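Local atomic coordinates of teicoplanin pseudoaglycone deacetylases Orf2 (Actinoplanes teichomyceticus, PDB entry 3DFF), a protein that probably acts as a zinc-dependent deacetylase on the teicoplanin pseudoaglycone. Residues A[13-18]-A[162-167]; A[43-48]-A[90-95]; A[184-189]-A[263-268]. All blocks are in the same frame, centred on the assembly; numbering follows the deposited sequence.

Contact 1. Residues A[13-18]-A[162-167]. With ZN (zinc ion), chain B.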
loop_
_atom_site.group_PDB
_atom_site.type_symbol
_atom_site.label_atom_id
_atom_site.label_comp_id
_atom_site.label_asym_id
_atom_site.label_seq_id
_atom_site.Cartn_x
_atom_site.Cartn_y
_atom_site.Cartn_z
ATOM N N ILE A 13 -2.731 -3.944 5.847
ATOM C CA ILE A 13 -3.593 -2.888 5.309
ATOM C C ILE A 13 -2.863 -2.155 4.192
ATOM O O ILE A 13 -1.936 -1.391 4.445
ATOM C CB ILE A 13 -4.041 -1.942 6.414
ATOM C CG1 ILE A 13 -4.726 -2.741 7.549
ATOM C CG2 ILE A 13 -4.972 -0.849 5.877
ATOM C CD1 ILE A 13 -5.204 -1.903 8.658
ATOM N N SER A 14 -3.281 -2.434 2.963
ATOM C CA SER A 14 -2.626 -1.886 1.785
ATOM C C SER A 14 -3.357 -0.630 1.301
ATOM O O SER A 14 -4.578 -0.644 1.196
ATOM C CB SER A 14 -2.633 -2.936 0.686
ATOM O OG SER A 14 -1.843 -2.515 -0.418
ATOM N N PRO A 15 -2.626 0.453 0.978
ATOM C CA PRO A 15 -3.317 1.619 0.398
ATOM C C PRO A 15 -3.960 1.261 -0.931
ATOM O O PRO A 15 -5.167 1.492 -1.105
ATOM C CB PRO A 15 -2.200 2.674 0.208
ATOM C CG PRO A 15 -1.032 2.149 0.909
ATOM C CD PRO A 15 -1.174 0.663 1.108
ATOM N N HIS A 16 -3.175 0.706 -1.859
ATOM C CA HIS A 16 -3.644 0.420 -3.212
ATOM C C HIS A 16 -3.512 -1.048 -3.528
ATOM O O HIS A 16 -2.879 -1.804 -2.789
ATOM C CB HIS A 16 -2.818 1.176 -4.253
ATOM C CG HIS A 16 -2.851 2.652 -4.080
ATOM N ND1 HIS A 16 -1.712 3.399 -3.855
ATOM C CD2 HIS A 16 -3.880 3.532 -4.128
ATOM C CE1 HIS A 16 -2.043 4.675 -3.770
ATOM N NE2 HIS A 16 -3.354 4.779 -3.910
ATOM N N LEU A 17 -4.114 -1.441 -4.650
ATOM C CA LEU A 17 -4.077 -2.818 -5.121
ATOM C C LEU A 17 -2.722 -3.124 -5.767
ATOM O O LEU A 17 -2.564 -3.040 -6.996
ATOM C CB LEU A 17 -5.255 -3.060 -6.081
ATOM C CG LEU A 17 -6.648 -2.860 -5.465
ATOM C CD1 LEU A 17 -7.691 -2.595 -6.510
ATOM C CD2 LEU A 17 -7.054 -4.111 -4.630
ATOM N N ASP A 18 -1.756 -3.446 -4.907
ATOM C CA ASP A 18 -0.376 -3.828 -5.269
ATOM C C ASP A 18 0.610 -3.584 -4.132
ATOM O O ASP A 18 1.626 -4.256 -4.054
ATOM C CB ASP A 18 0.136 -3.146 -6.545
ATOM C CG ASP A 18 0.092 -1.599 -6.481
ATOM O OD1 ASP A 18 -0.241 -0.996 -5.441
ATOM O OD2 ASP A 18 0.369 -0.983 -7.535
ATOM N N PRO A 162 -0.473 10.659 -1.080
ATOM C CA PRO A 162 -1.538 11.020 -0.126
ATOM C C PRO A 162 -2.372 9.819 0.361
ATOM O O PRO A 162 -2.809 9.783 1.531
ATOM C CB PRO A 162 -2.423 11.965 -0.935
ATOM C CG PRO A 162 -1.548 12.504 -2.033
ATOM C CD PRO A 162 -0.475 11.503 -2.296
ATOM N N ASP A 163 -2.613 8.862 -0.528
ATOM C CA ASP A 163 -3.393 7.683 -0.182
ATOM C C ASP A 163 -2.612 6.801 0.790
ATOM O O ASP A 163 -3.201 6.126 1.644
ATOM C CB ASP A 163 -3.740 6.867 -1.427
ATOM C CG ASP A 163 -4.781 7.550 -2.323
ATOM O OD1 ASP A 163 -5.463 8.486 -1.857
ATOM O OD2 ASP A 163 -4.940 7.115 -3.485
ATOM N N HIS A 164 -1.290 6.774 0.638
ATOM C CA HIS A 164 -0.434 6.011 1.553
ATOM C C HIS A 164 -0.415 6.655 2.922
ATOM O O HIS A 164 -0.495 5.957 3.942
ATOM C CB HIS A 164 0.992 5.898 1.010
ATOM C CG HIS A 164 1.126 4.906 -0.103
ATOM N ND1 HIS A 164 2.186 4.023 -0.189
ATOM C CD2 HIS A 164 0.331 4.650 -1.172
ATOM C CE1 HIS A 164 2.029 3.263 -1.260
ATOM N NE2 HIS A 164 0.915 3.625 -1.879
ATOM N N GLU A 165 -0.311 7.988 2.950
ATOM C CA GLU A 165 -0.352 8.712 4.230
ATOM C C GLU A 165 -1.705 8.562 4.921
ATOM O O GLU A 165 -1.742 8.349 6.131
ATOM C CB GLU A 165 0.009 10.188 4.032
ATOM C CG GLU A 165 1.434 10.336 3.547
ATOM C CD GLU A 165 1.934 11.761 3.513
ATOM O OE1 GLU A 165 1.117 12.703 3.569
ATOM O OE2 GLU A 165 3.165 11.934 3.416
ATOM N N ALA A 166 -2.797 8.654 4.172
ATOM C CA ALA A 166 -4.142 8.465 4.771
ATOM C C ALA A 166 -4.300 7.066 5.361
ATOM O O ALA A 166 -4.840 6.908 6.464
ATOM C CB ALA A 166 -5.217 8.711 3.733
ATOM N N THR A 167 -3.823 6.051 4.644
ATOM C CA THR A 167 -3.927 4.668 5.099
ATOM C C THR A 167 -3.134 4.487 6.387
ATOM O O THR A 167 -3.628 3.913 7.370
ATOM C CB THR A 167 -3.394 3.718 4.010
ATOM O OG1 THR A 167 -4.242 3.830 2.853
ATOM C CG2 THR A 167 -3.394 2.276 4.509
HETATM ZN ZN ZN B . 0.233 2.653 -3.658
HETATM O O HOH W 1 0.107 1.533 -5.441
HETATM O O HOH W 2 1.184 4.096 -4.670
#

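Contact 2. Residues A[43-48]-A[90-95]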
loop_
_atom_site.group_PDB
_atom_site.type_symbol
_atom_site.label_atom_id
_atom_site.label_comp_id
_atom_site.label_asym_id
_atom_site.label_seq_id
_atom_site.Cartn_x
_atom_site.Cartn_y
_atom_site.Cartn_z
ATOM N N VAL A 43 -7.482 -0.533 1.242
ATOM C CA VAL A 43 -8.304 0.648 1.525
ATOM C C VAL A 43 -8.891 1.266 0.252
ATOM O O VAL A 43 -10.107 1.418 0.133
ATOM C CB VAL A 43 -7.486 1.704 2.299
ATOM C CG1 VAL A 43 -8.313 2.968 2.608
ATOM C CG2 VAL A 43 -6.949 1.090 3.590
ATOM N N PHE A 44 -8.026 1.629 -0.696
ATOM C CA PHE A 44 -8.462 2.388 -1.873
ATOM C C PHE A 44 -8.786 1.475 -3.046
ATOM O O PHE A 44 -8.243 1.601 -4.142
ATOM C CB PHE A 44 -7.449 3.508 -2.191
ATOM C CG PHE A 44 -7.405 4.556 -1.126
ATOM C CD1 PHE A 44 -8.396 5.540 -1.061
ATOM C CD2 PHE A 44 -6.421 4.524 -0.134
ATOM C CE1 PHE A 44 -8.402 6.518 -0.038
ATOM C CE2 PHE A 44 -6.417 5.498 0.900
ATOM C CZ PHE A 44 -7.428 6.491 0.950
ATOM N N ALA A 45 -9.688 0.534 -2.792
ATOM C CA ALA A 45 -10.140 -0.431 -3.797
ATOM C C ALA A 45 -11.599 -0.164 -4.177
ATOM O O ALA A 45 -12.227 -1.014 -4.786
ATOM C CB ALA A 45 -9.977 -1.867 -3.257
ATOM N N GLY A 46 -12.094 1.028 -3.845
ATOM C CA GLY A 46 -13.510 1.375 -4.053
ATOM C C GLY A 46 -13.867 1.441 -5.521
ATOM O O GLY A 46 -13.096 1.965 -6.337
ATOM N N ALA A 47 -15.030 0.876 -5.859
ATOM C CA ALA A 47 -15.525 0.855 -7.229
ATOM C C ALA A 47 -15.654 2.260 -7.793
ATOM O O ALA A 47 -16.121 3.172 -7.121
ATOM C CB ALA A 47 -16.863 0.161 -7.266
ATOM N N ALA A 48 -15.238 2.428 -9.037
ATOM C CA ALA A 48 -15.352 3.709 -9.699
ATOM C C ALA A 48 -15.977 3.505 -11.070
ATOM O O ALA A 48 -15.836 2.445 -11.690
ATOM C CB ALA A 48 -13.982 4.374 -9.820
ATOM N N HIS A 90 -8.079 -11.876 0.834
ATOM C CA HIS A 90 -8.177 -10.466 0.420
ATOM C C HIS A 90 -9.477 -9.876 0.922
ATOM O O HIS A 90 -10.455 -10.609 1.131
ATOM C CB HIS A 90 -8.161 -10.364 -1.106
ATOM C CG HIS A 90 -9.288 -11.098 -1.772
ATOM N ND1 HIS A 90 -10.475 -10.490 -2.126
ATOM C CD2 HIS A 90 -9.414 -12.401 -2.122
ATOM C CE1 HIS A 90 -11.281 -11.383 -2.679
ATOM N NE2 HIS A 90 -10.666 -12.554 -2.678
ATOM N N ARG A 91 -9.494 -8.552 1.064
ATOM C CA ARG A 91 -10.698 -7.785 1.378
ATOM C C ARG A 91 -10.573 -6.422 0.698
ATOM O O ARG A 91 -9.624 -5.681 0.948
ATOM C CB ARG A 91 -10.871 -7.622 2.890
ATOM C CG ARG A 91 -12.136 -6.852 3.301
ATOM C CD ARG A 91 -12.422 -7.065 4.768
ATOM N NE ARG A 91 -13.590 -6.322 5.237
ATOM C CZ ARG A 91 -14.451 -6.789 6.139
ATOM N NH1 ARG A 91 -14.293 -8.008 6.649
ATOM N NH2 ARG A 91 -15.469 -6.043 6.530
ATOM N N HIS A 92 -11.536 -6.100 -0.156
ATOM C CA HIS A 92 -11.454 -4.883 -0.955
ATOM C C HIS A 92 -12.341 -3.768 -0.406
ATOM O O HIS A 92 -13.578 -3.879 -0.397
ATOM C CB HIS A 92 -11.786 -5.197 -2.412
ATOM C CG HIS A 92 -10.758 -6.049 -3.092
ATOM N ND1 HIS A 92 -11.036 -6.829 -4.191
ATOM C CD2 HIS A 92 -9.447 -6.245 -2.813
ATOM C CE1 HIS A 92 -9.929 -7.447 -4.578
ATOM N NE2 HIS A 92 -8.958 -7.122 -3.745
ATOM N N GLY A 93 -11.706 -2.692 0.049
ATOM C CA GLY A 93 -12.385 -1.570 0.696
ATOM C C GLY A 93 -13.166 -0.686 -0.267
ATOM O O GLY A 93 -13.139 -0.913 -1.491
ATOM N N ARG A 94 -13.835 0.316 0.307
ATOM C CA ARG A 94 -14.813 1.145 -0.388
ATOM C C ARG A 94 -14.264 2.493 -0.858
ATOM O O ARG A 94 -14.967 3.242 -1.534
ATOM C CB ARG A 94 -15.998 1.429 0.564
ATOM C CG ARG A 94 -15.673 2.370 1.696
ATOM C CD ARG A 94 -16.921 2.623 2.546
ATOM N NE ARG A 94 -16.591 3.119 3.870
ATOM C CZ ARG A 94 -16.671 4.383 4.267
ATOM N NH1 ARG A 94 -17.066 5.354 3.438
ATOM N NH2 ARG A 94 -16.352 4.667 5.520
ATOM N N PHE A 95 -13.020 2.817 -0.514
ATOM C CA PHE A 95 -12.529 4.178 -0.740
ATOM C C PHE A 95 -11.985 4.371 -2.131
ATOM O O PHE A 95 -11.347 3.475 -2.672
ATOM C CB PHE A 95 -11.480 4.543 0.314
ATOM C CG PHE A 95 -12.036 4.484 1.700
ATOM C CD1 PHE A 95 -12.762 5.552 2.212
ATOM C CD2 PHE A 95 -11.924 3.311 2.452
ATOM C CE1 PHE A 95 -13.344 5.472 3.487
ATOM C CE2 PHE A 95 -12.514 3.214 3.726
ATOM C CZ PHE A 95 -13.187 4.302 4.250
#

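Contact 3. Residues A[184-189]-A[263-268]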
loop_
_atom_site.group_PDB
_atom_site.type_symbol
_atom_site.label_atom_id
_atom_site.label_comp_id
_atom_site.label_asym_id
_atom_site.label_seq_id
_atom_site.Cartn_x
_atom_site.Cartn_y
_atom_site.Cartn_z
ATOM N N LEU A 184 5.058 -0.909 10.369
ATOM C CA LEU A 184 4.992 -0.326 9.026
ATOM C C LEU A 184 6.023 -0.998 8.145
ATOM O O LEU A 184 7.148 -1.222 8.586
ATOM C CB LEU A 184 5.287 1.163 9.073
ATOM C CG LEU A 184 4.496 1.987 10.093
ATOM C CD1 LEU A 184 4.833 3.459 9.967
ATOM C CD2 LEU A 184 2.992 1.760 9.951
ATOM N N TRP A 185 5.669 -1.269 6.897
ATOM C CA TRP A 185 6.656 -1.801 5.960
ATOM C C TRP A 185 7.291 -0.672 5.183
ATOM O O TRP A 185 6.740 0.430 5.071
ATOM C CB TRP A 185 6.046 -2.834 5.003
ATOM C CG TRP A 185 4.946 -2.313 4.119
ATOM C CD1 TRP A 185 5.027 -1.294 3.195
ATOM C CD2 TRP A 185 3.600 -2.792 4.065
ATOM N NE1 TRP A 185 3.798 -1.109 2.577
ATOM C CE2 TRP A 185 2.908 -2.013 3.104
ATOM C CE3 TRP A 185 2.902 -3.792 4.750
ATOM C CZ2 TRP A 185 1.548 -2.239 2.793
ATOM C CZ3 TRP A 185 1.535 -3.995 4.452
ATOM C CH2 TRP A 185 0.896 -3.230 3.477
ATOM N N GLU A 186 8.459 -0.958 4.617
ATOM C CA GLU A 186 9.135 0.004 3.765
ATOM C C GLU A 186 8.462 -0.013 2.397
ATOM O O GLU A 186 8.465 -1.054 1.723
ATOM C CB GLU A 186 10.612 -0.399 3.668
ATOM C CG GLU A 186 11.439 0.596 2.923
ATOM C CD GLU A 186 12.881 0.142 2.753
ATOM O OE1 GLU A 186 13.120 -1.065 2.514
ATOM O OE2 GLU A 186 13.776 1.008 2.860
ATOM N N ASP A 187 7.860 1.114 1.988
ATOM C CA ASP A 187 7.112 1.135 0.718
ATOM C C ASP A 187 8.054 0.827 -0.436
ATOM O O ASP A 187 9.040 1.533 -0.612
ATOM C CB ASP A 187 6.438 2.495 0.450
ATOM C CG ASP A 187 5.615 2.990 1.614
ATOM O OD1 ASP A 187 4.392 3.192 1.402
ATOM O OD2 ASP A 187 6.170 3.195 2.719
ATOM N N LEU A 188 7.739 -0.215 -1.197
ATOM C CA LEU A 188 8.482 -0.536 -2.425
ATOM C C LEU A 188 7.611 -0.399 -3.667
ATOM O O LEU A 188 6.413 -0.701 -3.628
ATOM C CB LEU A 188 9.062 -1.956 -2.351
ATOM C CG LEU A 188 10.003 -2.223 -1.174
ATOM C CD1 LEU A 188 10.388 -3.679 -1.136
ATOM C CD2 LEU A 188 11.265 -1.367 -1.298
ATOM N N PRO A 189 8.203 0.036 -4.790
ATOM C CA PRO A 189 9.635 0.344 -4.950
ATOM C C PRO A 189 10.051 1.754 -4.517
ATOM O O PRO A 189 11.216 2.105 -4.665
ATOM C CB PRO A 189 9.832 0.184 -6.460
ATOM C CG PRO A 189 8.532 0.673 -7.031
ATOM C CD PRO A 189 7.465 0.207 -6.051
ATOM N N THR A 263 12.188 -4.767 4.980
ATOM C CA THR A 263 12.352 -3.911 6.149
ATOM C C THR A 263 10.994 -3.472 6.708
ATOM O O THR A 263 10.144 -2.976 5.956
ATOM C CB THR A 263 13.222 -2.694 5.787
ATOM O OG1 THR A 263 14.517 -3.163 5.365
ATOM C CG2 THR A 263 13.402 -1.751 6.962
ATOM N N THR A 264 10.817 -3.659 8.017
ATOM C CA THR A 264 9.638 -3.182 8.735
ATOM C C THR A 264 10.042 -2.511 10.058
ATOM O O THR A 264 11.116 -2.789 10.597
ATOM C CB THR A 264 8.624 -4.330 9.028
ATOM O OG1 THR A 264 9.218 -5.320 9.895
ATOM C CG2 THR A 264 8.135 -4.994 7.745
ATOM N N TRP A 265 9.192 -1.627 10.579
ATOM C CA TRP A 265 9.462 -0.971 11.849
ATOM C C TRP A 265 8.251 -1.121 12.738
ATOM O O TRP A 265 7.118 -0.985 12.256
ATOM C CB TRP A 265 9.681 0.522 11.671
ATOM C CG TRP A 265 10.838 0.913 10.834
ATOM C CD1 TRP A 265 12.112 1.164 11.255
ATOM C CD2 TRP A 265 10.826 1.137 9.419
ATOM N NE1 TRP A 265 12.897 1.527 10.184
ATOM C CE2 TRP A 265 12.134 1.515 9.047
ATOM C CE3 TRP A 265 9.834 1.058 8.432
ATOM C CZ2 TRP A 265 12.482 1.811 7.724
ATOM C CZ3 TRP A 265 10.178 1.361 7.109
ATOM C CH2 TRP A 265 11.494 1.730 6.774
ATOM N N PRO A 266 8.463 -1.360 14.044
ATOM C CA PRO A 266 7.294 -1.320 14.930
ATOM C C PRO A 266 6.929 0.133 15.178
ATOM O O PRO A 266 7.809 0.996 15.152
ATOM C CB PRO A 266 7.816 -1.969 16.212
ATOM C CG PRO A 266 9.296 -1.627 16.217
ATOM C CD PRO A 266 9.718 -1.656 14.770
ATOM N N VAL A 267 5.645 0.418 15.384
ATOM C CA VAL A 267 5.220 1.754 15.751
ATOM C C VAL A 267 4.831 1.742 17.222
ATOM O O VAL A 267 3.990 0.939 17.646
ATOM C CB VAL A 267 3.997 2.237 14.954
ATOM C CG1 VAL A 267 3.761 3.710 15.232
ATOM C CG2 VAL A 267 4.238 2.021 13.488
ATOM N N VAL A 268 5.457 2.622 17.981
ATOM C CA VAL A 268 5.212 2.697 19.415
ATOM C C VAL A 268 4.808 4.120 19.783
ATOM O O VAL A 268 4.875 5.037 18.955
ATOM C CB VAL A 268 6.449 2.210 20.202
ATOM C CG1 VAL A 268 6.814 0.777 19.802
ATOM C CG2 VAL A 268 7.631 3.175 19.979
HETATM O O HOH W 3 12.063 -3.523 2.332
#

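Contact 1. Residues A[13-18]-A[162-167]
Pro15 and His16 meet the first two turns of helix 162-178 through Asp163, His164 and Thr167 in this PIG-L-type deacetylase fold, and His16 and His164 supply two of the zinc ligands where strand 9-14 runs out at the carboxyl end of the parallel strands. Pro15 supplies the main apolar surface. Its CG sits over the centre of the His164 ring, 3.6 Å from the centroid, in a CH-pi contact. Its CB touches both His164 CD2 and Thr167 OG1, each at 3.5 Å.

That hydroxyl is not spent on Pro15: with OG1 beside the backbone N of Thr167 (chi1 -64°), it bends back one helical turn and donates to Asp163 O at 2.8 Å. The same oxygen accepts Thr167 N from the opposite face of its carbonyl plane, so two donors grip it. This rotamer also sends the methyl of Thr167 the other way, to pack on Ile13 CG2.

His16 reaches the helix with both ring nitrogens engaged. ND1 of His16 binds zinc at 2.1 Å, as does NE2 of His164. The two rings are oblique to each other, and Asp19 and two waters also coordinate the metal. One of those waters donates to Asp18 OD1. The other nitrogen of His164, ND1, is hydrogen-bonded to Asp187, a second-shell bond that fixes how the His164 ring is turned, while Arg101 makes a salt bridge with Asp163.

His16 NE2 donates to Asp163 OD2 over 2.9 Å at a nearly straight 170°; the oxygen lies in the imidazole plane and accepts the N-H through its anti lone pair, with the carboxylate plane turned 62° from the ring.

Contact 2. Residues A[43-48]-A[90-95]
Beyond the carboxyl ends of two neighbouring parallel strands, 37-42 and 89-92, the loops stay together, and Val43 to Gly46 lie against Gly93 to Phe95. Two backbone bonds tie them: Phe95 N donates to Val43 O at 3.3 Å, and Gly46 N donates to Phe95 O at 2.8 Å, arriving from above the carbonyl plane rather than on a lone pair. Between those bonds the chain folds in an inverse gamma turn centred on Phe44. With no side chain on Gly46, its CA can come within 3.9 Å of Arg94 CA.

Phe95 fills the junction. The edge of its ring meets Val43 O in plane, and its CD2 packs at 3.6 Å on Val43 CG1, the branch that stands anti to the backbone N (chi1 180°). Its CB rests obliquely on the Phe44 ring, 3.5 Å from CD1. One face of the Phe95 ring is taken by Arg94 CG, lying over its centre. Further back, Ala45 CB touches His92 CB.

Helix 126-147 receives Phe95 on Val136 and Asp139 and forms salt bridges with Arg94, helix 71-85 holds His92 through Asp79, and Phe44 leans on helix 162-178.

Contact 3. Residues A[184-189]-A[263-268]
Leu184 and Val267 cross obliquely with their branches pressed together: Leu184 CG lies 3.4 Å from Val267 CG2, tighter than ordinary van der Waals contact, and both leucine methyls, CD1 and CD2, are 3.8 Å from that carbon. The six-membered ring of Trp265 reaches along the partner strand, CE3 at 3.5 Å from Leu184 O and CZ3 at 3.8 Å from Glu186 CA, while CH2 touches Glu186 CB. The indole is thus laid beside the backbone of 184-186, and Thr263 CG2 sits over one of its faces toward the rim. The plane of the Glu186 carboxylate stands almost perpendicular to it, at 88°.

Underneath is an antiparallel pairing of strands 182-185 and 263-269, where the parallel part of the mixed sheet gives way to its antiparallel edge. Leu184 and Trp265 form a hydrogen-bonded pair, N to O both ways; Glu186 N continues the register to Thr263 O at 3.0 Å. Trp185 and Thr264 form the non-hydrogen-bonded pair, their side chains on the face away from Leu184 and Trp265, with Thr264 CG2 against Trp185 CB.

A trans chi1 (-174°) and a chain extended beyond CG carry Glu186 OE1 past Thr263 CB, at 3.7 Å, to His250 and a water. Zinc has been seen at Glu186 and His250 in a structure of this protein; here OE1 accepts a bond from each, and the water accepts from Thr263 N.

From the N terminus, strand 9-14 enters the middle of the sheet and its end is met by helix 162-178, so contact 1 closes a long loop of over 140 residues. Contact 2 opens and closes within that loop, joining the ends of strands 37-42 and 89-92 at one edge. The two touch directly: the backbone oxygens of Ser14 and Pro15 meet Val43 N and Phe44 N. Helix 162-178 then leads into strand 182-185, where contact 3 begins, to be closed some 75 residues later by strand 263-269. Contacts 1 and 3 touch through His164 and Asp187. Contacts 2 and 3 do not touch; they lie on opposite sides of the chain's centre, with contact 1 and its zinc between.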